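Local structure of membrane lipoprotein TpN32 (Treponema pallidum, 1XS5) at residues Arg16-Ala21 / Met54-His59; Ala21-Lys26 / Gly221-Thr226; Gln28-Arg33 / Asp209-Ala214; Ala42-Val47 / Gln64-Glu69. The protein binds L-methionine in the cleft between its two lobes and, as a lipoprotein of the periplasmic binding protein type, probably passes it on for uptake. All coordinates share one frame; numbering follows the deposited sequence.

Contact 1 of 4, residues Arg16-Ala21 / Met54-His59; sequences RLLEIA and MNFFQH. With MET (methionine), chain B.
Leu18 and Leu17, neighbours on one helix, both meet the rim of the Phe56 ring and not its face. Leu18 runs alongside Phe56 in the opposite sense, its CG 3.9 Å from Phe56 CD2. CD1 of Leu17 lies 4.0 Å from Phe56 CE2, close to the ring plane and at a slant to the aromatic side chain; this second contact holds for one of two modelled conformers and is less certain. A chi1 of 180° swings the Phe56 ring away from its own backbone N and sets its CD2-CE2 edge against the pair. Branched leucines suit this place because methyl and methine groups can follow an aromatic rim without any polar demand.

At Phe57 the chain turns a corner, and the residues beyond it face the bound methionine instead of the helix. The sulfur SD sits over one face of the His59 ring, 3.4 Å from His59 NE2 and displaced toward the rim. The ligand's CE meets Gln58 CB at 3.6 Å. His59 is held at both nitrogens: ND1 caps the following helix at His62 N, and NE2 is hydrogen-bonded to Asn112. The ring's rotation is thereby fixed beneath the sulfur.

Around the leucines, helix 14-26 packs on Val7 and Val9 of strand 3-9, with Leu219 of helix 210-219 and Tyr227 and Leu228 of helix 222-231 closing in beside it.

Contact 2 of 4, residues Ala21-Lys26 / Gly221-Thr226; sequences AKEEVK and GGRVRT
Arg223 stretches its whole side chain across to the neighbouring helix and turns the edge of its guanidinium to the carboxylates of Glu23 and Glu24. From a chi1 of -178° the chain runs on extended as far as NE, which gives the reach needed to span the gap between the helices. NH2 donates to Glu23 OE1 at 2.8 Å in a nearly straight bond (165°), while NH1 donates to Glu24 OE2 at 2.6 Å in a more bent one. Both oxygens lie close to the guanidinium plane, but the carboxylates are turned differently. Glu24 uses the anti lone pair of OE2 and stands almost perpendicular to the guanidinium, at 88°; Glu23 is met from above its carboxylate plane. NH1 also makes a weak bond to Glu23 OE1 at 3.4 Å, so that both acids share this nitrogen.

The glutamates differ in shape as well: Glu23 is extended beyond CG, whereas Glu24 bends at chi2 and so brings OE2 back toward NH1. The other oxygen of Glu24, OE1, pairs with Lys27, so this carboxylate links two positive groups. On its way across, the arginine passes over Ile20, whose CG2 lies 3.5 Å from Arg223 NE. Near the start of the second helix, Thr226 OG1 donates to Gly222 O, joining Thr226 N on the opposite face of that carbonyl's plane.

The arrangement is a networked salt bridge at the protein surface, one arginine spanning two consecutive acids to tie helix 14-26 to helix 222-231 of an alpha/beta lobe.

Contact 3 of 4, residues Gln28-Arg33 / Asp209-Ala214; sequences QHIELR and DARVQA
Ile30, Ala214 and Arg211 bury the most surface here. Ile30 projects from its strand toward the helix, and its CD1 reaches two helix residues one turn apart, lying 3.9 Å from Ala214 CB and equally far from Arg211 CG. CG1 and CG2 of Ile30 also close on that arginine methylene, so three carbons of the isoleucine press on it from one side. The small methyl of Ala214 lets both Ile30 CD1 and the amide of Gln28 come up to the same carbon, with Gln28 OE1 3.5 Å from Ala214 CB. A water donates both to Gln28 OE1 and, at 2.6 Å, to Ala214 O, which joins the segments by a polar route.

Toward Ile30, Arg211 presents its CG. Bends at chi2 (90°) and chi3 (49°) carry the guanidinium away from Ile30 and toward Asp209 at the start of its own helix. There it grips Asp209 side-on: NE takes the syn lone pair of OD1 at 2.9 Å and NH2 that of OD2 at 3.0 Å. Asp209 is also the N-cap, its OD1 accepting from Arg211 N and from Val212 N at 3.2 Å. The remaining nitrogen, NH1, pairs with Glu3.

The chemistry is thus divided: Ile30 and the Gln28 amide make the direct contact, both against carbon, with a water bridging at the side, while three donors on one carboxylate oxygen and the nearby helix N terminus would be expected to stabilise the negative charge of Asp209.

Contact 4 of 4, residues Ala42-Val47 / Gln64-Glu69; sequences ALNEAV and QQFNQE
Asn44 rests its CB on the face of the Phe66 ring, 3.5 Å from the centroid and just 8° off the ring normal, a CH-pi contact over the middle of the ring. Its amide continues past the root of the same side chain, ND2 lying 3.7 Å from Phe66 CB, with amide and ring planes 49° apart. Glu45 comes in at the rim: its CG meets Phe66 CE1 at 4.0 Å near the ring plane, the two side chains crossing at about a right angle. In Phe66 the first torsion carries the ring out toward the first helix, and a chi2 of 89° turns one face to Asn44. A flat ring suits this narrow approach, since the short asparagine stem can lie directly on it.

Further out, Leu74 touches both Asn44 and Phe66, and the ring of His70 meets Phe66 at a shallow angle. Within the second helix, Gln65 NE2 donates to Glu69 OE1 at 2.8 Å, one turn on.

The other end of the Asn44 amide, OD1, is taken up by strand 54-59: it accepts from Asn55 ND2 and from Gln58 NE2. Gln58 lines the methionine pocket, so Asn44, whose side chain is about 7 Å from the ligand, belongs to the pocket's second shell. The arrangement joins the two helices that precede and follow this binding-site strand in a periplasmic binding protein lobe.

From the N terminus, helix 14-26 enters contact 1 first, reaching strand 54-59 and closing a short loop over strand 30-36 and helix 40-49. The end of the same helix enters contact 2, whose partner lies almost 200 residues on, near the C terminus. Contact 3 falls within that long loop, and contact 4 within the loops of both 2 and 3. Contact 1 crosses all three others. Contacts 1 and 2 share Ala21; contacts 2 and 3 meet through Val25 and Lys22. Together they bind the chain's returning C-terminal helices to its N-terminal helix and edge strand, while contact 4 joins helices 40-49 and 60-70 on either side, in sequence, of strand 54-59.

Contact 1 of 4, residues Arg16-Ala21 / Met54-His59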
# COMPACT_ATOMS: atom_id res chain seq x y z
N ARG A 16 7.40 -1.49 -11.83
CA ARG A 16 8.14 -0.60 -12.72
C ARG A 16 9.31 0.08 -11.99
O ARG A 16 10.39 0.24 -12.56
CB ARG A 16 7.16 0.43 -13.30
CG ARG A 16 7.75 1.21 -14.43
CD ARG A 16 8.01 0.29 -15.62
NE ARG A 16 8.70 1.02 -16.68
CZ ARG A 16 9.20 0.45 -17.77
NH1 ARG A 16 9.09 -0.87 -17.96
NH2 ARG A 16 9.82 1.21 -18.68
N LEU A 17 9.11 0.49 -10.73
CA LEU A 17 10.16 1.15 -9.96
C LEU A 17 11.34 0.18 -9.73
O LEU A 17 12.52 0.56 -9.70
CB LEU A 17 9.58 1.62 -8.60
CG LEU A 17 8.43 2.63 -8.66
CD1 LEU A 17 7.91 2.90 -7.26
CD2 LEU A 17 8.94 3.97 -9.30
N LEU A 18 11.04 -1.10 -9.55
CA LEU A 18 12.12 -2.08 -9.36
C LEU A 18 12.88 -2.33 -10.67
O LEU A 18 14.05 -2.69 -10.66
CB LEU A 18 11.52 -3.39 -8.84
CG LEU A 18 11.13 -3.32 -7.35
CD1 LEU A 18 10.52 -4.64 -6.96
CD2 LEU A 18 12.32 -3.05 -6.49
N GLU A 19 12.19 -2.17 -11.80
CA GLU A 19 12.82 -2.34 -13.11
C GLU A 19 13.80 -1.19 -13.37
O GLU A 19 14.81 -1.36 -14.04
CB GLU A 19 11.79 -2.33 -14.23
CG GLU A 19 10.87 -3.54 -14.22
CD GLU A 19 11.53 -4.80 -14.80
OE1 GLU A 19 12.76 -4.79 -15.09
OE2 GLU A 19 10.81 -5.82 -14.96
N ILE A 20 13.47 -0.01 -12.85
CA ILE A 20 14.37 1.13 -13.03
C ILE A 20 15.57 0.88 -12.13
O ILE A 20 16.72 1.11 -12.53
CB ILE A 20 13.68 2.46 -12.62
CG1 ILE A 20 12.57 2.76 -13.63
CG2 ILE A 20 14.69 3.60 -12.55
CD1 ILE A 20 11.66 3.89 -13.20
N ALA A 21 15.30 0.37 -10.93
CA ALA A 21 16.34 0.06 -9.97
C ALA A 21 17.26 -1.05 -10.48
O ALA A 21 18.48 -1.04 -10.17
CB ALA A 21 15.72 -0.37 -8.66
N MET A 54 14.87 -9.15 -0.13
CA MET A 54 14.03 -8.02 0.25
C MET A 54 12.70 -8.05 -0.44
O MET A 54 12.47 -8.87 -1.32
CB MET A 54 14.76 -6.71 -0.07
CG MET A 54 15.04 -6.46 -1.51
SD MET A 54 16.56 -5.38 -1.86
CE MET A 54 17.75 -6.53 -2.52
N ASN A 55 11.78 -7.18 -0.02
CA ASN A 55 10.53 -7.09 -0.74
C ASN A 55 10.12 -5.66 -0.78
O ASN A 55 10.63 -4.82 -0.01
CB ASN A 55 9.39 -8.01 -0.23
CG ASN A 55 8.89 -7.70 1.16
OD1 ASN A 55 8.71 -6.52 1.58
ND2 ASN A 55 8.58 -8.78 1.91
N PHE A 56 9.25 -5.36 -1.74
CA PHE A 56 8.82 -3.97 -1.89
C PHE A 56 7.34 -3.93 -2.25
O PHE A 56 6.95 -4.01 -3.42
CB PHE A 56 9.70 -3.30 -2.96
CG PHE A 56 9.34 -1.83 -3.23
CD1 PHE A 56 9.08 -0.95 -2.19
CD2 PHE A 56 9.33 -1.33 -4.50
CE1 PHE A 56 8.80 0.40 -2.45
CE2 PHE A 56 9.06 -0.00 -4.75
CZ PHE A 56 8.80 0.84 -3.72
N PHE A 57 6.48 -3.82 -1.23
CA PHE A 57 5.03 -3.79 -1.50
C PHE A 57 4.16 -3.24 -0.37
O PHE A 57 2.98 -3.04 -0.59
CB PHE A 57 4.51 -5.21 -1.75
CG PHE A 57 4.29 -6.01 -0.48
CD1 PHE A 57 5.37 -6.57 0.21
CD2 PHE A 57 3.01 -6.19 0.03
CE1 PHE A 57 5.16 -7.32 1.39
CE2 PHE A 57 2.78 -6.93 1.19
CZ PHE A 57 3.86 -7.51 1.88
N GLN A 58 4.74 -2.95 0.80
CA GLN A 58 3.92 -2.58 1.95
C GLN A 58 4.40 -1.32 2.66
O GLN A 58 5.47 -0.79 2.34
CB GLN A 58 3.97 -3.73 2.96
CG GLN A 58 5.36 -3.81 3.72
CD GLN A 58 5.69 -5.18 4.35
OE1 GLN A 58 4.96 -5.69 5.18
NE2 GLN A 58 6.79 -5.75 3.95
N HIS A 59 3.60 -0.89 3.64
CA HIS A 59 3.99 0.25 4.47
C HIS A 59 4.38 -0.30 5.88
O HIS A 59 4.21 -1.49 6.17
CB HIS A 59 2.85 1.29 4.54
CG HIS A 59 1.49 0.71 4.76
ND1 HIS A 59 1.14 -0.01 5.88
CD2 HIS A 59 0.36 0.82 4.03
CE1 HIS A 59 -0.14 -0.32 5.84
NE2 HIS A 59 -0.63 0.18 4.72
N MET B . 0.72 -0.13 -1.89
CA MET B . -0.18 -0.31 -0.70
C MET B . -0.67 1.01 -0.08
O MET B . -1.89 1.15 0.20
CB MET B . 0.54 -1.13 0.40
CG MET B . -0.42 -1.59 1.48
SD MET B . 0.37 -2.51 2.82
CE MET B . 0.52 -4.15 1.98
OXT MET B . 0.18 1.91 0.13

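Contact 2 of 4, residues Ala21-Lys26 / Gly221-Thr226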
# COMPACT_ATOMS: atom_id res chain seq x y z
N ALA A 21 15.30 0.37 -10.93
CA ALA A 21 16.34 0.06 -9.97
C ALA A 21 17.26 -1.05 -10.48
O ALA A 21 18.48 -1.04 -10.17
CB ALA A 21 15.72 -0.37 -8.66
N LYS A 22 16.68 -2.01 -11.18
CA LYS A 22 17.42 -3.17 -11.72
C LYS A 22 18.48 -2.64 -12.71
O LYS A 22 19.66 -3.02 -12.66
CB LYS A 22 16.45 -4.14 -12.40
CG LYS A 22 17.06 -5.33 -13.18
CD LYS A 22 15.89 -6.18 -13.75
CE LYS A 22 16.36 -7.31 -14.65
NZ LYS A 22 17.40 -8.13 -13.98
N GLU A 23 18.06 -1.76 -13.61
CA GLU A 23 19.03 -1.18 -14.54
C GLU A 23 20.14 -0.44 -13.82
O GLU A 23 21.31 -0.60 -14.14
CB GLU A 23 18.35 -0.20 -15.48
CG GLU A 23 17.27 -0.82 -16.33
CD GLU A 23 16.92 0.09 -17.48
OE1 GLU A 23 17.17 1.30 -17.33
OE2 GLU A 23 16.40 -0.40 -18.52
N GLU A 24 19.78 0.34 -12.81
CA GLU A 24 20.77 1.10 -12.10
C GLU A 24 21.80 0.32 -11.31
O GLU A 24 22.98 0.68 -11.33
CB GLU A 24 20.09 2.10 -11.15
CG GLU A 24 19.39 3.23 -11.84
CD GLU A 24 20.34 4.12 -12.66
OE1 GLU A 24 21.48 4.44 -12.20
OE2 GLU A 24 19.92 4.51 -13.77
N VAL A 25 21.38 -0.72 -10.61
CA VAL A 25 22.34 -1.46 -9.81
C VAL A 25 23.18 -2.42 -10.67
O VAL A 25 24.22 -2.96 -10.21
CB VAL A 25 21.66 -2.20 -8.65
CG1 VAL A 25 20.99 -1.15 -7.71
CG2 VAL A 25 20.63 -3.22 -9.19
N LYS A 26 22.74 -2.61 -11.91
CA LYS A 26 23.47 -3.48 -12.84
C LYS A 26 24.85 -2.81 -13.00
O LYS A 26 25.90 -3.48 -13.16
CB LYS A 26 22.70 -3.53 -14.17
CG LYS A 26 23.34 -4.37 -15.28
CD LYS A 26 23.65 -5.77 -14.80
CE LYS A 26 23.95 -6.70 -15.99
NZ LYS A 26 24.17 -8.10 -15.51
N GLY A 221 16.33 7.55 -5.66
CA GLY A 221 17.11 8.47 -6.45
C GLY A 221 16.37 9.38 -7.39
O GLY A 221 15.16 9.23 -7.64
N GLY A 222 17.15 10.32 -7.92
CA GLY A 222 16.62 11.31 -8.86
C GLY A 222 15.87 10.74 -10.05
O GLY A 222 14.85 11.28 -10.47
N ARG A 223 16.34 9.64 -10.60
CA ARG A 223 15.64 9.06 -11.75
C ARG A 223 14.24 8.49 -11.37
O ARG A 223 13.26 8.56 -12.15
CB ARG A 223 16.49 7.94 -12.32
CG ARG A 223 15.88 7.31 -13.53
CD ARG A 223 16.80 6.25 -14.06
NE ARG A 223 16.18 5.50 -15.15
CZ ARG A 223 16.70 4.39 -15.68
NH1 ARG A 223 17.87 3.92 -15.24
NH2 ARG A 223 16.04 3.75 -16.63
N VAL A 224 14.13 7.89 -10.19
CA VAL A 224 12.83 7.36 -9.80
C VAL A 224 11.93 8.54 -9.46
O VAL A 224 10.78 8.59 -9.92
CB VAL A 224 12.96 6.39 -8.61
CG1 VAL A 224 11.66 6.35 -7.77
CG2 VAL A 224 13.26 5.00 -9.17
N ARG A 225 12.45 9.49 -8.69
CA ARG A 225 11.68 10.68 -8.31
C ARG A 225 11.17 11.40 -9.56
O ARG A 225 10.02 11.89 -9.62
CB ARG A 225 12.54 11.64 -7.49
CG ARG A 225 12.91 11.12 -6.12
CD ARG A 225 13.27 12.29 -5.24
NE ARG A 225 14.32 13.10 -5.85
CZ ARG A 225 15.62 12.83 -5.74
NH1 ARG A 225 16.03 11.80 -5.02
NH2 ARG A 225 16.51 13.59 -6.37
N THR A 226 12.02 11.45 -10.56
CA THR A 226 11.66 12.11 -11.81
C THR A 226 10.57 11.34 -12.48
O THR A 226 9.58 11.91 -12.94
CB THR A 226 12.91 12.22 -12.68
OG1 THR A 226 13.79 13.18 -12.06
CG2 THR A 226 12.57 12.64 -14.10

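Contact 3 of 4, residues Gln28-Arg33 / Asp209-Ala214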
# COMPACT_ATOMS: atom_id res chain seq x y z
N GLN A 28 26.67 -1.62 -10.80
CA GLN A 28 27.58 -2.01 -9.74
C GLN A 28 27.70 -3.51 -9.79
O GLN A 28 28.13 -4.14 -8.82
CB GLN A 28 27.05 -1.62 -8.35
CG GLN A 28 26.73 -0.16 -8.15
CD GLN A 28 26.04 0.08 -6.80
OE1 GLN A 28 25.06 0.82 -6.71
NE2 GLN A 28 26.54 -0.57 -5.77
N HIS A 29 27.30 -4.08 -10.92
CA HIS A 29 27.37 -5.51 -11.11
C HIS A 29 26.48 -6.28 -10.14
O HIS A 29 26.89 -7.30 -9.60
CB HIS A 29 28.82 -5.99 -10.98
CG HIS A 29 29.69 -5.55 -12.11
ND1 HIS A 29 29.53 -6.03 -13.40
CD2 HIS A 29 30.69 -4.65 -12.17
CE1 HIS A 29 30.39 -5.42 -14.20
NE2 HIS A 29 31.11 -4.58 -13.48
N ILE A 30 25.28 -5.77 -9.93
CA ILE A 30 24.33 -6.45 -9.05
C ILE A 30 23.18 -6.78 -9.97
O ILE A 30 22.68 -5.92 -10.72
CB ILE A 30 23.81 -5.54 -7.89
CG1 ILE A 30 24.93 -5.26 -6.89
CG2 ILE A 30 22.66 -6.25 -7.13
CD1 ILE A 30 24.66 -4.06 -5.98
N GLU A 31 22.79 -8.05 -9.97
CA GLU A 31 21.69 -8.45 -10.81
C GLU A 31 20.49 -8.59 -9.91
O GLU A 31 20.41 -9.49 -9.08
CB GLU A 31 21.96 -9.78 -11.50
CG GLU A 31 20.78 -10.13 -12.38
CD GLU A 31 20.96 -11.47 -13.05
OE1 GLU A 31 21.30 -12.43 -12.32
OE2 GLU A 31 20.77 -11.54 -14.28
N LEU A 32 19.55 -7.67 -10.08
CA LEU A 32 18.35 -7.64 -9.27
C LEU A 32 17.34 -8.54 -9.96
O LEU A 32 16.98 -8.31 -11.12
CB LEU A 32 17.84 -6.18 -9.20
CG LEU A 32 16.70 -5.88 -8.21
CD1 LEU A 32 17.07 -6.37 -6.83
CD2 LEU A 32 16.40 -4.36 -8.19
N ARG A 33 16.93 -9.60 -9.26
CA ARG A 33 15.93 -10.52 -9.79
C ARG A 33 14.58 -10.09 -9.17
O ARG A 33 14.44 -10.10 -7.94
CB ARG A 33 16.30 -11.95 -9.36
CG ARG A 33 15.32 -13.02 -9.82
CD ARG A 33 15.98 -14.40 -9.54
NE ARG A 33 16.10 -14.66 -8.10
CZ ARG A 33 15.13 -15.13 -7.34
NH1 ARG A 33 13.95 -15.42 -7.87
NH2 ARG A 33 15.34 -15.33 -6.04
N ASP A 209 23.41 -4.75 4.35
CA ASP A 209 23.84 -5.49 3.18
C ASP A 209 24.06 -4.43 2.11
O ASP A 209 23.21 -3.58 1.88
CB ASP A 209 22.75 -6.47 2.73
CG ASP A 209 23.15 -7.26 1.49
OD1 ASP A 209 23.30 -6.67 0.40
OD2 ASP A 209 23.30 -8.49 1.61
N ALA A 210 25.21 -4.49 1.46
CA ALA A 210 25.55 -3.49 0.45
C ALA A 210 24.65 -3.52 -0.77
O ALA A 210 24.46 -2.48 -1.42
CB ALA A 210 27.02 -3.67 0.03
N ARG A 211 24.11 -4.69 -1.11
CA ARG A 211 23.23 -4.79 -2.27
C ARG A 211 21.88 -4.14 -1.93
O ARG A 211 21.26 -3.47 -2.76
CB ARG A 211 22.98 -6.26 -2.66
CG ARG A 211 24.12 -6.95 -3.44
CD ARG A 211 25.11 -7.62 -2.53
NE ARG A 211 24.47 -8.45 -1.52
CZ ARG A 211 24.29 -9.76 -1.62
NH1 ARG A 211 24.70 -10.41 -2.70
NH2 ARG A 211 23.68 -10.43 -0.65
N VAL A 212 21.43 -4.38 -0.71
CA VAL A 212 20.16 -3.82 -0.22
C VAL A 212 20.32 -2.30 -0.25
O VAL A 212 19.49 -1.58 -0.82
CB VAL A 212 19.87 -4.30 1.21
CG1 VAL A 212 18.68 -3.57 1.83
CG2 VAL A 212 19.61 -5.80 1.19
N GLN A 213 21.41 -1.79 0.34
CA GLN A 213 21.61 -0.34 0.33
C GLN A 213 21.63 0.23 -1.09
O GLN A 213 21.15 1.33 -1.30
CB GLN A 213 22.88 0.07 1.10
CG GLN A 213 22.72 -0.08 2.59
CD GLN A 213 21.62 0.80 3.12
OE1 GLN A 213 21.54 1.98 2.75
NE2 GLN A 213 20.75 0.25 4.01
N ALA A 214 22.17 -0.50 -2.07
CA ALA A 214 22.19 0.02 -3.45
C ALA A 214 20.81 0.08 -4.09
O ALA A 214 20.48 0.95 -4.94
CB ALA A 214 23.14 -0.83 -4.35
O HOH W 1 22.31 2.36 -6.18

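Contact 4 of 4, residues Ala42-Val47 / Gln64-Glu69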
# COMPACT_ATOMS: atom_id res chain seq x y z
N ALA A 42 2.61 -14.24 1.73
CA ALA A 42 3.67 -14.98 1.04
C ALA A 42 4.94 -14.16 0.82
O ALA A 42 6.09 -14.66 0.84
CB ALA A 42 3.12 -15.50 -0.28
N LEU A 43 4.75 -12.87 0.54
CA LEU A 43 5.89 -12.00 0.31
C LEU A 43 6.74 -11.84 1.57
O LEU A 43 7.96 -11.79 1.50
CB LEU A 43 5.41 -10.60 -0.14
CG LEU A 43 5.09 -10.44 -1.64
CD1 LEU A 43 3.99 -9.39 -1.90
CD2 LEU A 43 6.40 -10.04 -2.32
N ASN A 44 6.08 -11.64 2.71
CA ASN A 44 6.85 -11.48 3.94
C ASN A 44 7.45 -12.79 4.45
O ASN A 44 8.56 -12.81 4.98
CB ASN A 44 5.99 -10.80 5.03
CG ASN A 44 5.95 -9.27 4.86
OD1 ASN A 44 6.89 -8.67 4.38
ND2 ASN A 44 4.84 -8.65 5.29
N GLU A 45 6.72 -13.89 4.29
CA GLU A 45 7.25 -15.17 4.72
C GLU A 45 8.47 -15.55 3.86
O GLU A 45 9.40 -16.19 4.36
CB GLU A 45 6.18 -16.25 4.61
CG GLU A 45 5.03 -16.07 5.58
CD GLU A 45 4.01 -17.24 5.57
OE1 GLU A 45 3.83 -17.90 4.52
OE2 GLU A 45 3.37 -17.49 6.62
N ALA A 46 8.51 -15.13 2.59
CA ALA A 46 9.65 -15.51 1.73
C ALA A 46 10.88 -14.75 2.18
O ALA A 46 12.02 -15.28 2.10
CB ALA A 46 9.36 -15.22 0.23
N VAL A 47 10.70 -13.51 2.61
CA VAL A 47 11.87 -12.77 3.13
C VAL A 47 12.30 -13.44 4.48
O VAL A 47 13.50 -13.65 4.72
CB VAL A 47 11.54 -11.26 3.38
CG1 VAL A 47 12.69 -10.61 4.24
CG2 VAL A 47 11.40 -10.50 2.04
N GLN A 64 4.58 -4.20 10.60
CA GLN A 64 4.44 -4.39 12.06
C GLN A 64 3.39 -5.40 12.37
O GLN A 64 3.59 -6.27 13.22
CB GLN A 64 4.16 -3.05 12.76
CG GLN A 64 5.40 -2.16 12.70
CD GLN A 64 5.18 -0.74 13.18
OE1 GLN A 64 4.06 -0.21 13.13
NE2 GLN A 64 6.27 -0.08 13.63
N GLN A 65 2.25 -5.32 11.68
CA GLN A 65 1.19 -6.28 11.89
C GLN A 65 1.76 -7.68 11.60
O GLN A 65 1.53 -8.62 12.38
CB GLN A 65 0.01 -5.98 10.94
CG GLN A 65 -1.33 -6.68 11.24
CD GLN A 65 -1.33 -8.20 11.01
OE1 GLN A 65 -0.75 -8.70 10.02
NE2 GLN A 65 -2.00 -8.93 11.90
N PHE A 66 2.48 -7.83 10.49
CA PHE A 66 3.03 -9.16 10.17
C PHE A 66 3.99 -9.64 11.26
O PHE A 66 3.93 -10.81 11.66
CB PHE A 66 3.76 -9.17 8.82
CG PHE A 66 4.53 -10.45 8.56
CD1 PHE A 66 3.92 -11.53 7.94
CD2 PHE A 66 5.89 -10.56 8.95
CE1 PHE A 66 4.65 -12.72 7.70
CE2 PHE A 66 6.62 -11.74 8.72
CZ PHE A 66 6.00 -12.82 8.09
N ASN A 67 4.90 -8.78 11.70
CA ASN A 67 5.84 -9.17 12.76
C ASN A 67 5.11 -9.67 14.02
O ASN A 67 5.48 -10.68 14.61
CB ASN A 67 6.73 -7.99 13.15
CG ASN A 67 7.84 -7.73 12.15
OD1 ASN A 67 8.16 -8.59 11.35
ND2 ASN A 67 8.43 -6.56 12.21
N GLN A 68 4.04 -8.97 14.43
CA GLN A 68 3.29 -9.39 15.60
C GLN A 68 2.53 -10.70 15.41
O GLN A 68 2.55 -11.57 16.30
CB GLN A 68 2.29 -8.31 16.00
CG GLN A 68 2.93 -7.12 16.68
CD GLN A 68 1.89 -6.15 17.26
OE1 GLN A 68 0.88 -6.58 17.83
NE2 GLN A 68 2.15 -4.84 17.13
N GLU A 69 1.85 -10.84 14.28
CA GLU A 69 1.05 -12.02 14.05
C GLU A 69 1.80 -13.27 13.65
O GLU A 69 1.38 -14.37 14.01
CB GLU A 69 -0.03 -11.73 13.00
CG GLU A 69 -0.77 -12.99 12.55
CD GLU A 69 -2.10 -12.73 11.85
OE1 GLU A 69 -2.22 -11.67 11.18
OE2 GLU A 69 -3.01 -13.59 11.96